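Local coordinates for cytochrome C-type biogenesis protein ccmF (Thermus thermophilus, PDB 6ZMQ) that probably attaches heme to apocytochrome c as the membrane-bound heme lyase of cytochrome c maturation, and itself carries a heme b, at residues A[114-125]-A[145-156]. Numbering follows the deposited sequence.
Sequences ILLWGLLQTLYT and LFGIQVFFFGVM. With PTY (phosphatidylethanolamine), chain E.
The CZ end of the F152 ring lies over one face of the W117 indole. F152 CZ stands 3.3 Å above the indole plane, offset toward the rim. The two ring planes are inclined at 42° and the pair meets obliquely. At the edge of the F152 ring, near its plane, Q121 CG packs 3.6 Å from F152 CE2. The ring of F153 carries M156 CE over one face and meets Q149 O at its edge, in plane. L115 CD1 and T122 CG2 approach it obliquely.

G118 has no side chain, and here the backbones come closest, with G118 CA and F152 CA 5.7 Å apart. The side chain of Q121 is a knob in the hole formed by L145, I148, Q149 and F152. Its chain bends at chi2 (-74°), and its amide lies against I148, with Q121 NE2 3.4 Å from I148 CG2.

No hydrogen bond joins the two helices. T125 OG1 donates to Q121 O of its own helix (2.7 Å), and T122 OG1 to L119 O. Q149 reaches across with an extended chain and packs its amide on T122 CG2. Q149 OE1 comes up to T125, 3.2 Å from T125 OG1. Toward I114, the M156 chain bends at chi3 and brings CE against the backbone of I114 and L115, and I114 CD1 packs on M156 CG.

This is buried packing of consecutive helices 110-129 and 135-157, in a region predicted to span the membrane. The segment axes approach to 9.5 Å and cross at -160°, nearly antiparallel. The acyl chains of a phosphatidylethanolamine run along G147, V150, F151, G154 and V155. W117 also stacks on Y194 of helix 185-213 and touches helix 288-307. T122 meets helix 61-81, while M156 meets helix 20-47.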
loop_
_atom_site.group_PDB
_atom_site.type_symbol
_atom_site.label_atom_id
_atom_site.label_comp_id
_atom_site.label_asym_id
_atom_site.label_seq_id
_atom_site.Cartn_x
_atom_site.Cartn_y
_atom_site.Cartn_z
ATOM N N ILE A 114 11.085 11.791 4.806
ATOM C CA ILE A 114 11.981 11.562 3.675
ATOM C C ILE A 114 13.357 11.109 4.157
ATOM O O ILE A 114 14.079 10.448 3.401
ATOM C CB ILE A 114 12.070 12.766 2.710
ATOM C CG1 ILE A 114 12.333 14.081 3.423
ATOM C CG2 ILE A 114 10.798 12.894 1.900
ATOM C CD1 ILE A 114 13.106 15.088 2.596
ATOM N N LEU A 115 13.719 11.385 5.422
ATOM C CA LEU A 115 14.914 10.747 5.989
ATOM C C LEU A 115 14.726 9.231 6.145
ATOM O O LEU A 115 15.615 8.452 5.785
ATOM C CB LEU A 115 15.292 11.394 7.326
ATOM C CG LEU A 115 16.498 10.862 8.132
ATOM C CD1 LEU A 115 17.728 10.547 7.263
ATOM C CD2 LEU A 115 16.886 11.821 9.249
ATOM N N LEU A 116 13.572 8.796 6.659
ATOM C CA LEU A 116 13.305 7.357 6.781
ATOM C C LEU A 116 13.162 6.705 5.402
ATOM O O LEU A 116 13.564 5.552 5.198
ATOM C CB LEU A 116 12.056 7.135 7.649
ATOM C CG LEU A 116 11.522 5.767 8.121
ATOM C CD1 LEU A 116 10.593 5.052 7.128
ATOM C CD2 LEU A 116 12.692 4.843 8.490
ATOM N N TRP A 117 12.628 7.465 4.445
ATOM C CA TRP A 117 12.476 7.037 3.059
ATOM C C TRP A 117 13.829 6.811 2.391
ATOM O O TRP A 117 14.058 5.770 1.756
ATOM C CB TRP A 117 11.685 8.125 2.335
ATOM C CG TRP A 117 11.047 7.740 1.088
ATOM C CD1 TRP A 117 11.197 6.570 0.423
ATOM C CD2 TRP A 117 10.132 8.529 0.321
ATOM N NE1 TRP A 117 10.436 6.575 -0.703
ATOM C CE2 TRP A 117 9.766 7.762 -0.794
ATOM C CE3 TRP A 117 9.582 9.805 0.472
ATOM C CZ2 TRP A 117 8.898 8.228 -1.768
ATOM C CZ3 TRP A 117 8.700 10.265 -0.490
ATOM C CH2 TRP A 117 8.360 9.470 -1.592
ATOM N N GLY A 118 14.731 7.792 2.510
ATOM C CA GLY A 118 16.075 7.639 1.984
ATOM C C GLY A 118 16.875 6.583 2.713
ATOM O O GLY A 118 17.734 5.939 2.114
ATOM N N LEU A 119 16.567 6.351 3.994
ATOM C CA LEU A 119 17.220 5.272 4.737
ATOM C C LEU A 119 16.811 3.896 4.228
ATOM O O LEU A 119 17.661 3.012 4.067
ATOM C CB LEU A 119 16.918 5.383 6.233
ATOM C CG LEU A 119 17.691 4.357 7.058
ATOM C CD1 LEU A 119 18.268 5.073 8.168
ATOM C CD2 LEU A 119 16.833 3.218 7.639
ATOM N N LEU A 120 15.515 3.685 3.998
ATOM C CA LEU A 120 15.072 2.396 3.484
ATOM C C LEU A 120 15.500 2.199 2.034
ATOM O O LEU A 120 15.757 1.054 1.628
ATOM C CB LEU A 120 13.555 2.269 3.657
ATOM C CG LEU A 120 13.063 2.240 5.111
ATOM C CD1 LEU A 120 11.588 1.870 5.210
ATOM C CD2 LEU A 120 13.913 1.313 5.989
ATOM N N GLN A 121 15.670 3.301 1.287
ATOM C CA GLN A 121 16.322 3.247 -0.019
ATOM C C GLN A 121 17.767 2.772 0.088
ATOM O O GLN A 121 18.196 1.898 -0.679
ATOM C CB GLN A 121 16.283 4.621 -0.684
ATOM C CG GLN A 121 15.347 4.706 -1.861
ATOM C CD GLN A 121 15.884 3.996 -3.077
ATOM O OE1 GLN A 121 17.090 3.775 -3.220
ATOM N NE2 GLN A 121 14.991 3.660 -3.984
ATOM N N THR A 122 18.529 3.340 1.036
ATOM C CA THR A 122 19.929 2.955 1.197
ATOM C C THR A 122 20.071 1.520 1.698
ATOM O O THR A 122 21.012 0.816 1.306
ATOM C CB THR A 122 20.653 3.906 2.147
ATOM O OG1 THR A 122 19.930 4.011 3.376
ATOM C CG2 THR A 122 20.892 5.292 1.536
ATOM N N LEU A 123 19.146 1.075 2.562
ATOM C CA LEU A 123 19.166 -0.308 3.039
ATOM C C LEU A 123 18.885 -1.286 1.904
ATOM O O LEU A 123 19.566 -2.311 1.772
ATOM C CB LEU A 123 18.156 -0.504 4.175
ATOM C CG LEU A 123 17.680 -1.947 4.452
ATOM C CD1 LEU A 123 18.723 -2.742 5.244
ATOM C CD2 LEU A 123 16.324 -1.996 5.145
ATOM N N TYR A 124 17.894 -0.971 1.056
ATOM C CA TYR A 124 17.555 -1.863 -0.049
ATOM C C TYR A 124 18.649 -1.871 -1.115
ATOM O O TYR A 124 18.925 -2.914 -1.728
ATOM C CB TYR A 124 16.208 -1.451 -0.639
ATOM C CG TYR A 124 15.030 -2.189 -0.027
ATOM C CD1 TYR A 124 14.811 -2.161 1.354
ATOM C CD2 TYR A 124 14.124 -2.891 -0.823
ATOM C CE1 TYR A 124 13.726 -2.813 1.924
ATOM C CE2 TYR A 124 13.039 -3.562 -0.249
ATOM C CZ TYR A 124 12.846 -3.505 1.119
ATOM O OH TYR A 124 11.782 -4.155 1.701
ATOM N N THR A 125 19.321 -0.727 -1.307
ATOM C CA THR A 125 20.455 -0.674 -2.226
ATOM C C THR A 125 21.644 -1.454 -1.664
ATOM O O THR A 125 22.390 -2.092 -2.415
ATOM C CB THR A 125 20.833 0.784 -2.497
ATOM O OG1 THR A 125 19.665 1.509 -2.894
ATOM C CG2 THR A 125 21.860 0.901 -3.627
ATOM N N LEU A 145 20.181 3.598 -8.836
ATOM C CA LEU A 145 19.835 3.550 -7.411
ATOM C C LEU A 145 20.563 4.631 -6.604
ATOM O O LEU A 145 19.959 5.265 -5.720
ATOM C CB LEU A 145 20.103 2.150 -6.849
ATOM C CG LEU A 145 19.207 0.978 -7.275
ATOM C CD1 LEU A 145 19.540 -0.246 -6.447
ATOM C CD2 LEU A 145 17.748 1.359 -7.086
ATOM N N PHE A 146 21.834 4.906 -6.936
ATOM C CA PHE A 146 22.542 6.036 -6.349
ATOM C C PHE A 146 21.945 7.366 -6.798
ATOM O O PHE A 146 22.018 8.342 -6.056
ATOM C CB PHE A 146 24.027 6.003 -6.714
ATOM C CG PHE A 146 24.870 5.126 -5.813
ATOM C CD1 PHE A 146 24.944 5.385 -4.462
ATOM C CD2 PHE A 146 25.676 4.118 -6.330
ATOM C CE1 PHE A 146 25.736 4.617 -3.629
ATOM C CE2 PHE A 146 26.471 3.337 -5.509
ATOM C CZ PHE A 146 26.506 3.596 -4.151
ATOM N N GLY A 147 21.339 7.415 -7.990
ATOM C CA GLY A 147 20.600 8.603 -8.401
ATOM C C GLY A 147 19.373 8.880 -7.551
ATOM O O GLY A 147 19.077 10.034 -7.230
ATOM N N ILE A 148 18.623 7.820 -7.213
ATOM C CA ILE A 148 17.439 7.967 -6.353
ATOM C C ILE A 148 17.850 8.445 -4.963
ATOM O O ILE A 148 17.221 9.342 -4.376
ATOM C CB ILE A 148 16.655 6.642 -6.280
ATOM C CG1 ILE A 148 16.060 6.270 -7.636
ATOM C CG2 ILE A 148 15.508 6.722 -5.283
ATOM C CD1 ILE A 148 15.535 4.847 -7.672
ATOM N N GLN A 149 18.937 7.862 -4.437
ATOM C CA GLN A 149 19.498 8.297 -3.156
ATOM C C GLN A 149 19.969 9.746 -3.208
ATOM O O GLN A 149 19.788 10.500 -2.242
ATOM C CB GLN A 149 20.673 7.401 -2.762
ATOM C CG GLN A 149 20.358 5.945 -2.506
ATOM C CD GLN A 149 21.585 5.181 -2.047
ATOM O OE1 GLN A 149 21.613 3.963 -2.090
ATOM N NE2 GLN A 149 22.611 5.904 -1.616
ATOM N N VAL A 150 20.583 10.145 -4.330
ATOM C CA VAL A 150 21.039 11.522 -4.516
ATOM C C VAL A 150 19.856 12.481 -4.574
ATOM O O VAL A 150 19.920 13.577 -4.007
ATOM C CB VAL A 150 21.959 11.612 -5.755
ATOM C CG1 VAL A 150 21.981 12.992 -6.399
ATOM C CG2 VAL A 150 23.347 11.275 -5.342
ATOM N N PHE A 151 18.732 12.059 -5.181
ATOM C CA PHE A 151 17.531 12.900 -5.161
ATOM C C PHE A 151 16.976 13.055 -3.754
ATOM O O PHE A 151 16.604 14.161 -3.362
ATOM C CB PHE A 151 16.408 12.377 -6.056
ATOM C CG PHE A 151 15.149 13.229 -5.959
ATOM C CD1 PHE A 151 15.172 14.564 -6.355
ATOM C CD2 PHE A 151 13.986 12.731 -5.389
ATOM C CE1 PHE A 151 14.037 15.362 -6.248
ATOM C CE2 PHE A 151 12.847 13.523 -5.277
ATOM C CZ PHE A 151 12.875 14.840 -5.707
ATOM N N PHE A 152 16.914 11.957 -2.985
ATOM C CA PHE A 152 16.355 12.025 -1.631
ATOM C C PHE A 152 17.218 12.865 -0.702
ATOM O O PHE A 152 16.703 13.689 0.057
ATOM C CB PHE A 152 16.172 10.629 -1.036
ATOM C CG PHE A 152 14.933 9.948 -1.492
ATOM C CD1 PHE A 152 13.739 10.651 -1.584
ATOM C CD2 PHE A 152 14.952 8.602 -1.812
ATOM C CE1 PHE A 152 12.592 10.023 -2.010
ATOM C CE2 PHE A 152 13.806 7.967 -2.237
ATOM C CZ PHE A 152 12.631 8.679 -2.340
ATOM N N PHE A 153 18.534 12.727 -0.797
ATOM C CA PHE A 153 19.370 13.483 0.123
ATOM C C PHE A 153 19.639 14.901 -0.380
ATOM O O PHE A 153 19.855 15.803 0.433
ATOM C CB PHE A 153 20.642 12.695 0.419
ATOM C CG PHE A 153 20.407 11.564 1.391
ATOM C CD1 PHE A 153 20.373 11.811 2.753
ATOM C CD2 PHE A 153 20.141 10.276 0.943
ATOM C CE1 PHE A 153 20.126 10.789 3.656
ATOM C CE2 PHE A 153 19.895 9.244 1.841
ATOM C CZ PHE A 153 19.886 9.510 3.196
ATOM N N GLY A 154 19.581 15.134 -1.696
ATOM C CA GLY A 154 19.523 16.497 -2.200
ATOM C C GLY A 154 18.259 17.226 -1.783
ATOM O O GLY A 154 18.322 18.340 -1.257
ATOM N N VAL A 155 17.095 16.571 -1.930
ATOM C CA VAL A 155 15.816 17.180 -1.556
ATOM C C VAL A 155 15.670 17.228 -0.034
ATOM O O VAL A 155 14.726 17.820 0.495
ATOM C CB VAL A 155 14.641 16.427 -2.221
ATOM C CG1 VAL A 155 14.194 15.192 -1.423
ATOM C CG2 VAL A 155 13.464 17.352 -2.508
ATOM N N MET A 156 16.513 16.480 0.680
ATOM C CA MET A 156 16.618 16.613 2.123
ATOM C C MET A 156 17.632 17.683 2.531
ATOM O O MET A 156 17.597 18.162 3.666
ATOM C CB MET A 156 17.008 15.262 2.714
ATOM C CG MET A 156 16.603 15.005 4.157
ATOM S SD MET A 156 17.227 13.381 4.640
ATOM C CE MET A 156 16.776 12.380 3.213
HETATM C C1 PTY E . 12.932 26.007 -6.573
HETATM C C2 PTY E . 8.611 31.706 -6.297
HETATM C C3 PTY E . 8.256 30.234 -6.508
HETATM O O4 PTY E . 13.236 25.516 -5.300
HETATM C C5 PTY E . 10.417 25.756 -6.706
HETATM C C6 PTY E . 11.773 25.255 -7.239
HETATM O O7 PTY E . 11.911 23.851 -7.104
HETATM C C8 PTY E . 12.479 23.171 -8.211
HETATM O O10 PTY E . 12.885 23.794 -9.133
HETATM C C11 PTY E . 12.579 21.633 -8.260
HETATM C C12 PTY E . 13.398 21.122 -9.467
HETATM C C13 PTY E . 13.042 19.675 -9.874
HETATM C C14 PTY E . 14.265 18.798 -10.192
HETATM C C15 PTY E . 14.026 17.322 -9.836
HETATM C C16 PTY E . 14.806 16.343 -10.732
HETATM C C17 PTY E . 15.740 15.459 -9.889
HETATM C C18 PTY E . 16.000 14.079 -10.513
HETATM C C19 PTY E . 17.103 13.343 -9.742
HETATM C C20 PTY E . 17.618 12.137 -10.541
HETATM C C21 PTY E . 19.037 11.754 -10.104
HETATM C C22 PTY E . 19.900 11.370 -11.314
HETATM C C23 PTY E . 19.658 9.911 -11.717
HETATM C C24 PTY E . 20.627 9.494 -12.831
HETATM C C25 PTY E . 20.564 7.989 -13.106
HETATM C C26 PTY E . 20.118 7.736 -14.549
HETATM C C27 PTY E . 20.848 6.530 -15.137
HETATM C C28 PTY E . 20.046 6.018 -16.330
HETATM C C29 PTY E . 20.936 5.242 -17.295
HETATM C C30 PTY E . 14.570 25.753 -4.944
HETATM C C31 PTY E . 15.665 24.817 -5.458
HETATM O O30 PTY E . 14.853 26.683 -4.263
HETATM C C32 PTY E . 15.278 23.369 -5.151
HETATM C C33 PTY E . 16.201 22.379 -5.865
HETATM C C34 PTY E . 15.934 20.965 -5.343
HETATM C C35 PTY E . 16.796 19.952 -6.101
HETATM C C36 PTY E . 17.087 18.725 -5.234
HETATM C C37 PTY E . 18.420 18.107 -5.656
HETATM C C38 PTY E . 18.195 16.674 -6.141
HETATM C C39 PTY E . 19.470 16.097 -6.760
HETATM C C40 PTY E . 19.324 16.057 -8.282
HETATM C C41 PTY E . 20.415 15.194 -8.919
HETATM C C42 PTY E . 21.614 16.065 -9.292
HETATM C C43 PTY E . 22.421 15.376 -10.389
HETATM C C44 PTY E . 23.679 14.782 -9.765
HETATM P P1 PTY E . 10.104 28.409 -6.857
HETATM O O11 PTY E . 9.219 29.420 -5.897
HETATM O O12 PTY E . 9.331 28.125 -8.123
HETATM O O13 PTY E . 11.376 29.128 -7.231
HETATM O O14 PTY E . 10.499 27.008 -6.067
HETATM N N1 PTY E . 8.748 32.357 -7.588
#